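Local coordinates for protein IAA acetyltransferase (PDB 1Y9K) that probably transfers an acetyl group to an amine, as a member of the GNAT family of N-acetyltransferases, at residues T32-Y40 and G50-R58. Residues are numbered along the deposited sequence; the frame is centred on the assembly and turned at random.
Sequences TYVQRGLTY and GVYVLLETR
Y40 and Y52 lie almost parallel, planes at 14°, but slid apart, so that each ring offers one face to a different group: the hydroxyl of Y52 over the rim of Y40, and CB of Y40 over Y52 in a CH-pi contact, 3.9 Å from the ring centroid. With CG of Y52 between backbone N and carbonyl carbon (chi1 75°), its ring leans across to Y40, while its OH hydrogen-bonds to H85 and T89 of helix 78-92. L55 CD1 covers one face of the R36 guanidinium and touches R36 CB at 3.6 Å. On the face bearing T39 and V53, opposite the tyrosine pair, the Y33 ring takes V53 CG1 at its edge, 3.7 Å from Y33 CD1, and its hydroxyl hydrogen-bonds to D24 and N66. Four nearly straight backbone hydrogen bonds, including L38 N to L54 O at 2.8 Å, join L38 with L54 and Y40 with Y52 in the antiparallel hairpin of strands 38-43 and 48-56; beta-branched T39 and V53 suit its extended chain. Beyond, waters join R36 NH2 to E56 O and R36 O to E56 N. Y33 and Y52 thus combine apolar packing with hydrogen-bonded hydroxyls, while R36 packs on L55 yet keeps NH2 on water.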
ATOM      1  N   THR A  32       6.188   9.146  -8.977  1.00 45.40           N
ATOM      2  CA  THR A  32       5.780   8.350 -10.142  1.00 45.41           C
ATOM      3  C   THR A  32       4.302   7.914 -10.087  1.00 44.88           C
ATOM      4  O   THR A  32       3.574   8.071 -11.077  1.00 45.63           O
ATOM      5  CB  THR A  32       6.763   7.149 -10.487  1.00 45.85           C
ATOM      6  OG1 THR A  32       6.750   6.112  -9.475  1.00 46.02           O
ATOM      7  CG2 THR A  32       8.193   7.657 -10.680  1.00 46.52           C
ATOM      8  N   TYR A  33       3.838   7.440  -8.931  1.00 43.24           N
ATOM      9  CA  TYR A  33       2.456   6.966  -8.841  1.00 41.92           C
ATOM     10  C   TYR A  33       1.387   7.917  -8.271  1.00 41.95           C
ATOM     11  O   TYR A  33       0.191   7.712  -8.509  1.00 42.05           O
ATOM     12  CB  TYR A  33       2.374   5.604  -8.161  1.00 40.79           C
ATOM     13  CG  TYR A  33       3.061   5.463  -6.823  1.00 39.02           C
ATOM     14  CD1 TYR A  33       2.421   5.840  -5.640  1.00 37.31           C
ATOM     15  CD2 TYR A  33       4.323   4.878  -6.732  1.00 37.78           C
ATOM     16  CE1 TYR A  33       3.033   5.668  -4.402  1.00 37.04           C
ATOM     17  CE2 TYR A  33       4.948   4.695  -5.499  1.00 37.41           C
ATOM     18  CZ  TYR A  33       4.298   5.092  -4.342  1.00 38.49           C
ATOM     19  OH  TYR A  33       4.916   4.919  -3.133  1.00 37.98           O
ATOM     20  N   VAL A  34       1.788   8.941  -7.527  1.00 41.72           N
ATOM     21  CA  VAL A  34       0.792   9.865  -6.982  1.00 41.93           C
ATOM     22  C   VAL A  34       0.191  10.741  -8.081  1.00 42.01           C
ATOM     23  O   VAL A  34      -1.011  10.984  -8.078  1.00 42.16           O
ATOM     24  CB  VAL A  34       1.301  10.712  -5.762  1.00 42.06           C
ATOM     25  CG1 VAL A  34       1.688   9.805  -4.590  1.00 40.45           C
ATOM     26  CG2 VAL A  34       2.461  11.620  -6.154  1.00 43.03           C
ATOM     27  N   GLN A  35       1.022  11.166  -9.035  1.00 42.08           N
ATOM     28  CA  GLN A  35       0.577  11.937 -10.199  1.00 42.44           C
ATOM     29  C   GLN A  35      -0.524  11.205 -10.968  1.00 41.89           C
ATOM     30  O   GLN A  35      -1.524  11.813 -11.376  1.00 41.83           O
ATOM     31  CB  GLN A  35       1.762  12.219 -11.137  1.00 42.85           C
ATOM     32  CG  GLN A  35       1.604  13.455 -12.053  1.00 45.73           C
ATOM     33  CD  GLN A  35       0.604  13.275 -13.224  1.00 49.74           C
ATOM     34  OE1 GLN A  35      -0.149  14.208 -13.558  1.00 50.74           O
ATOM     35  NE2 GLN A  35       0.603  12.087 -13.850  1.00 49.79           N
ATOM     36  N   ARG A  36      -0.335   9.897 -11.146  1.00 41.21           N
ATOM     37  CA  ARG A  36      -1.222   9.081 -11.979  1.00 40.53           C
ATOM     38  C   ARG A  36      -2.362   8.417 -11.207  1.00 40.07           C
ATOM     39  O   ARG A  36      -3.350   7.996 -11.802  1.00 40.21           O
ATOM     40  CB  ARG A  36      -0.413   8.020 -12.737  1.00 40.08           C
ATOM     41  CG  ARG A  36       0.407   8.544 -13.912  1.00 40.07           C
ATOM     42  CD  ARG A  36       1.132   7.390 -14.625  1.00 40.84           C
ATOM     43  NE  ARG A  36       0.208   6.300 -14.959  1.00 41.70           N
ATOM     44  CZ  ARG A  36       0.499   4.999 -14.926  1.00 41.87           C
ATOM     45  NH1 ARG A  36       1.718   4.570 -14.580  1.00 39.36           N
ATOM     46  NH2 ARG A  36      -0.447   4.120 -15.247  1.00 41.86           N
ATOM     47  N   GLY A  37      -2.232   8.332  -9.887  1.00 39.76           N
ATOM     48  CA  GLY A  37      -3.159   7.540  -9.073  1.00 39.40           C
ATOM     49  C   GLY A  37      -4.058   8.295  -8.111  1.00 39.12           C
ATOM     50  O   GLY A  37      -4.140   9.527  -8.151  1.00 39.24           O
ATOM     51  N   LEU A  38      -4.725   7.544  -7.238  1.00 38.48           N
ATOM     52  CA  LEU A  38      -5.732   8.089  -6.337  1.00 38.11           C
ATOM     53  C   LEU A  38      -5.312   7.826  -4.902  1.00 37.88           C
ATOM     54  O   LEU A  38      -5.105   6.675  -4.512  1.00 37.94           O
ATOM     55  CB  LEU A  38      -7.108   7.454  -6.602  1.00 38.21           C
ATOM     56  CG  LEU A  38      -7.645   7.341  -8.033  1.00 38.55           C
ATOM     57  CD1 LEU A  38      -8.760   6.295  -8.130  1.00 39.28           C
ATOM     58  CD2 LEU A  38      -8.132   8.685  -8.553  1.00 39.09           C
ATOM     59  N   THR A  39      -5.204   8.898  -4.120  1.00 37.35           N
ATOM     60  CA  THR A  39      -4.719   8.821  -2.747  1.00 37.07           C
ATOM     61  C   THR A  39      -5.844   9.034  -1.738  1.00 37.18           C
ATOM     62  O   THR A  39      -6.587  10.005  -1.822  1.00 36.54           O
ATOM     63  CB  THR A  39      -3.604   9.850  -2.495  1.00 36.93           C
ATOM     64  OG1 THR A  39      -2.626   9.769  -3.538  1.00 36.67           O
ATOM     65  CG2 THR A  39      -2.938   9.605  -1.154  1.00 37.20           C
ATOM     66  N   TYR A  40      -5.957   8.109  -0.788  1.00 37.61           N
ATOM     67  CA  TYR A  40      -6.922   8.215   0.299  1.00 38.28           C
ATOM     68  C   TYR A  40      -6.185   8.244   1.633  1.00 38.16           C
ATOM     69  O   TYR A  40      -5.206   7.523   1.811  1.00 38.42           O
ATOM     70  CB  TYR A  40      -7.928   7.055   0.247  1.00 38.85           C
ATOM     71  CG  TYR A  40      -8.680   6.975  -1.066  1.00 39.70           C
ATOM     72  CD1 TYR A  40      -8.030   6.571  -2.238  1.00 40.01           C
ATOM     73  CD2 TYR A  40     -10.035   7.298  -1.139  1.00 40.35           C
ATOM     74  CE1 TYR A  40      -8.697   6.498  -3.452  1.00 39.78           C
ATOM     75  CE2 TYR A  40     -10.721   7.228  -2.354  1.00 40.54           C
ATOM     76  CZ  TYR A  40     -10.036   6.830  -3.509  1.00 40.81           C
ATOM     77  OH  TYR A  40     -10.690   6.762  -4.726  1.00 41.84           O
ATOM     78  N   GLY A  50      -2.906   7.305   8.479  1.00 34.87           N
ATOM     79  CA  GLY A  50      -2.909   6.218   7.518  1.00 34.46           C
ATOM     80  C   GLY A  50      -3.069   6.765   6.112  1.00 34.39           C
ATOM     81  O   GLY A  50      -3.567   7.880   5.914  1.00 34.42           O
ATOM     82  N   VAL A  51      -2.635   5.988   5.129  1.00 34.19           N
ATOM     83  CA  VAL A  51      -2.748   6.387   3.742  1.00 34.01           C
ATOM     84  C   VAL A  51      -2.715   5.146   2.859  1.00 34.40           C
ATOM     85  O   VAL A  51      -2.227   4.097   3.288  1.00 34.56           O
ATOM     86  CB  VAL A  51      -1.629   7.400   3.347  1.00 33.97           C
ATOM     87  CG1 VAL A  51      -0.222   6.784   3.500  1.00 34.36           C
ATOM     88  CG2 VAL A  51      -1.852   7.964   1.947  1.00 33.25           C
ATOM     89  N   TYR A  52      -3.289   5.264   1.657  1.00 34.36           N
ATOM     90  CA  TYR A  52      -3.042   4.336   0.560  1.00 34.30           C
ATOM     91  C   TYR A  52      -3.195   5.042  -0.799  1.00 34.08           C
ATOM     92  O   TYR A  52      -3.913   6.038  -0.916  1.00 34.46           O
ATOM     93  CB  TYR A  52      -3.916   3.075   0.663  1.00 34.51           C
ATOM     94  CG  TYR A  52      -5.390   3.238   0.297  1.00 35.16           C
ATOM     95  CD1 TYR A  52      -5.804   3.254  -1.038  1.00 35.53           C
ATOM     96  CD2 TYR A  52      -6.373   3.335   1.293  1.00 34.88           C
ATOM     97  CE1 TYR A  52      -7.156   3.382  -1.379  1.00 34.93           C
ATOM     98  CE2 TYR A  52      -7.724   3.459   0.966  1.00 34.22           C
ATOM     99  CZ  TYR A  52      -8.101   3.484  -0.373  1.00 35.02           C
ATOM    100  OH  TYR A  52      -9.422   3.612  -0.708  1.00 36.12           O
ATOM    101  N   VAL A  53      -2.486   4.538  -1.803  1.00 33.27           N
ATOM    102  CA  VAL A  53      -2.545   5.055  -3.164  1.00 32.29           C
ATOM    103  C   VAL A  53      -2.945   3.890  -4.070  1.00 32.44           C
ATOM    104  O   VAL A  53      -2.305   2.827  -4.062  1.00 31.60           O
ATOM    105  CB  VAL A  53      -1.177   5.657  -3.626  1.00 32.31           C
ATOM    106  CG1 VAL A  53      -1.249   6.214  -5.048  1.00 31.42           C
ATOM    107  CG2 VAL A  53      -0.715   6.739  -2.680  1.00 30.94           C
ATOM    108  N   LEU A  54      -4.024   4.103  -4.828  1.00 32.51           N
ATOM    109  CA  LEU A  54      -4.486   3.179  -5.865  1.00 32.33           C
ATOM    110  C   LEU A  54      -4.020   3.659  -7.224  1.00 32.51           C
ATOM    111  O   LEU A  54      -4.112   4.842  -7.526  1.00 33.24           O
ATOM    112  CB  LEU A  54      -6.008   3.086  -5.856  1.00 31.93           C
ATOM    113  CG  LEU A  54      -6.600   2.221  -4.751  1.00 31.37           C
ATOM    114  CD1 LEU A  54      -8.113   2.238  -4.813  1.00 29.98           C
ATOM    115  CD2 LEU A  54      -6.078   0.794  -4.849  1.00 31.64           C
ATOM    116  N   LEU A  55      -3.485   2.747  -8.031  1.00 32.53           N
ATOM    117  CA  LEU A  55      -3.129   3.061  -9.410  1.00 32.03           C
ATOM    118  C   LEU A  55      -3.797   2.067 -10.352  1.00 32.36           C
ATOM    119  O   LEU A  55      -3.790   0.865 -10.094  1.00 32.35           O
ATOM    120  CB  LEU A  55      -1.614   3.035  -9.589  1.00 31.96           C
ATOM    121  CG  LEU A  55      -1.007   3.425 -10.944  1.00 32.44           C
ATOM    122  CD1 LEU A  55      -1.227   4.903 -11.234  1.00 31.95           C
ATOM    123  CD2 LEU A  55       0.476   3.076 -11.007  1.00 31.41           C
ATOM    124  N   GLU A  56      -4.391   2.576 -11.429  1.00 32.67           N
ATOM    125  CA  GLU A  56      -4.975   1.732 -12.470  1.00 33.04           C
ATOM    126  C   GLU A  56      -3.887   1.299 -13.446  1.00 33.17           C
ATOM    127  O   GLU A  56      -3.207   2.135 -14.055  1.00 33.13           O
ATOM    128  CB  GLU A  56      -6.119   2.450 -13.197  1.00 32.98           C
ATOM    129  CG  GLU A  56      -7.064   1.490 -13.914  1.00 33.27           C
ATOM    130  CD  GLU A  56      -8.162   2.194 -14.696  1.00 33.38           C
ATOM    131  OE1 GLU A  56      -8.318   3.426 -14.578  1.00 33.22           O
ATOM    132  OE2 GLU A  56      -8.881   1.501 -15.434  1.00 34.00           O
ATOM    133  N   THR A  57      -3.729  -0.013 -13.595  1.00 33.54           N
ATOM    134  CA  THR A  57      -2.556  -0.568 -14.260  1.00 33.90           C
ATOM    135  C   THR A  57      -2.919  -1.289 -15.567  1.00 34.62           C
ATOM    136  O   THR A  57      -3.067  -0.643 -16.616  1.00 34.91           O
ATOM    137  CB  THR A  57      -1.755  -1.481 -13.293  1.00 33.78           C
ATOM    138  OG1 THR A  57      -2.603  -2.523 -12.799  1.00 33.64           O
ATOM    139  CG2 THR A  57      -1.231  -0.670 -12.096  1.00 33.77           C
ATOM    140  N   ARG A  58      -3.034  -2.617 -15.501  1.00 34.87           N
ATOM    141  CA  ARG A  58      -3.549  -3.428 -16.596  1.00 35.18           C
ATOM    142  C   ARG A  58      -5.066  -3.242 -16.671  1.00 35.17           C
ATOM    143  O   ARG A  58      -5.651  -2.669 -15.749  1.00 35.25           O
ATOM    144  CB  ARG A  58      -3.198  -4.899 -16.375  1.00 35.21           C
ATOM    145  CG  ARG A  58      -1.774  -5.264 -16.719  1.00 37.11           C
ATOM    146  CD  ARG A  58      -1.640  -6.769 -16.972  1.00 41.05           C
ATOM    147  NE  ARG A  58      -0.408  -7.275 -16.382  1.00 45.29           N
ATOM    148  CZ  ARG A  58      -0.257  -8.497 -15.874  1.00 49.23           C
ATOM    149  NH1 ARG A  58      -1.259  -9.370 -15.884  1.00 50.56           N
ATOM    150  NH2 ARG A  58       0.907  -8.848 -15.339  1.00 51.56           N
TER
HETATM  151  O   HOH W   1      -3.128   4.787 -14.777  1.00 35.34           O
HETATM  152  O   HOH W   2      -5.244   5.622 -11.108  1.00 41.76           O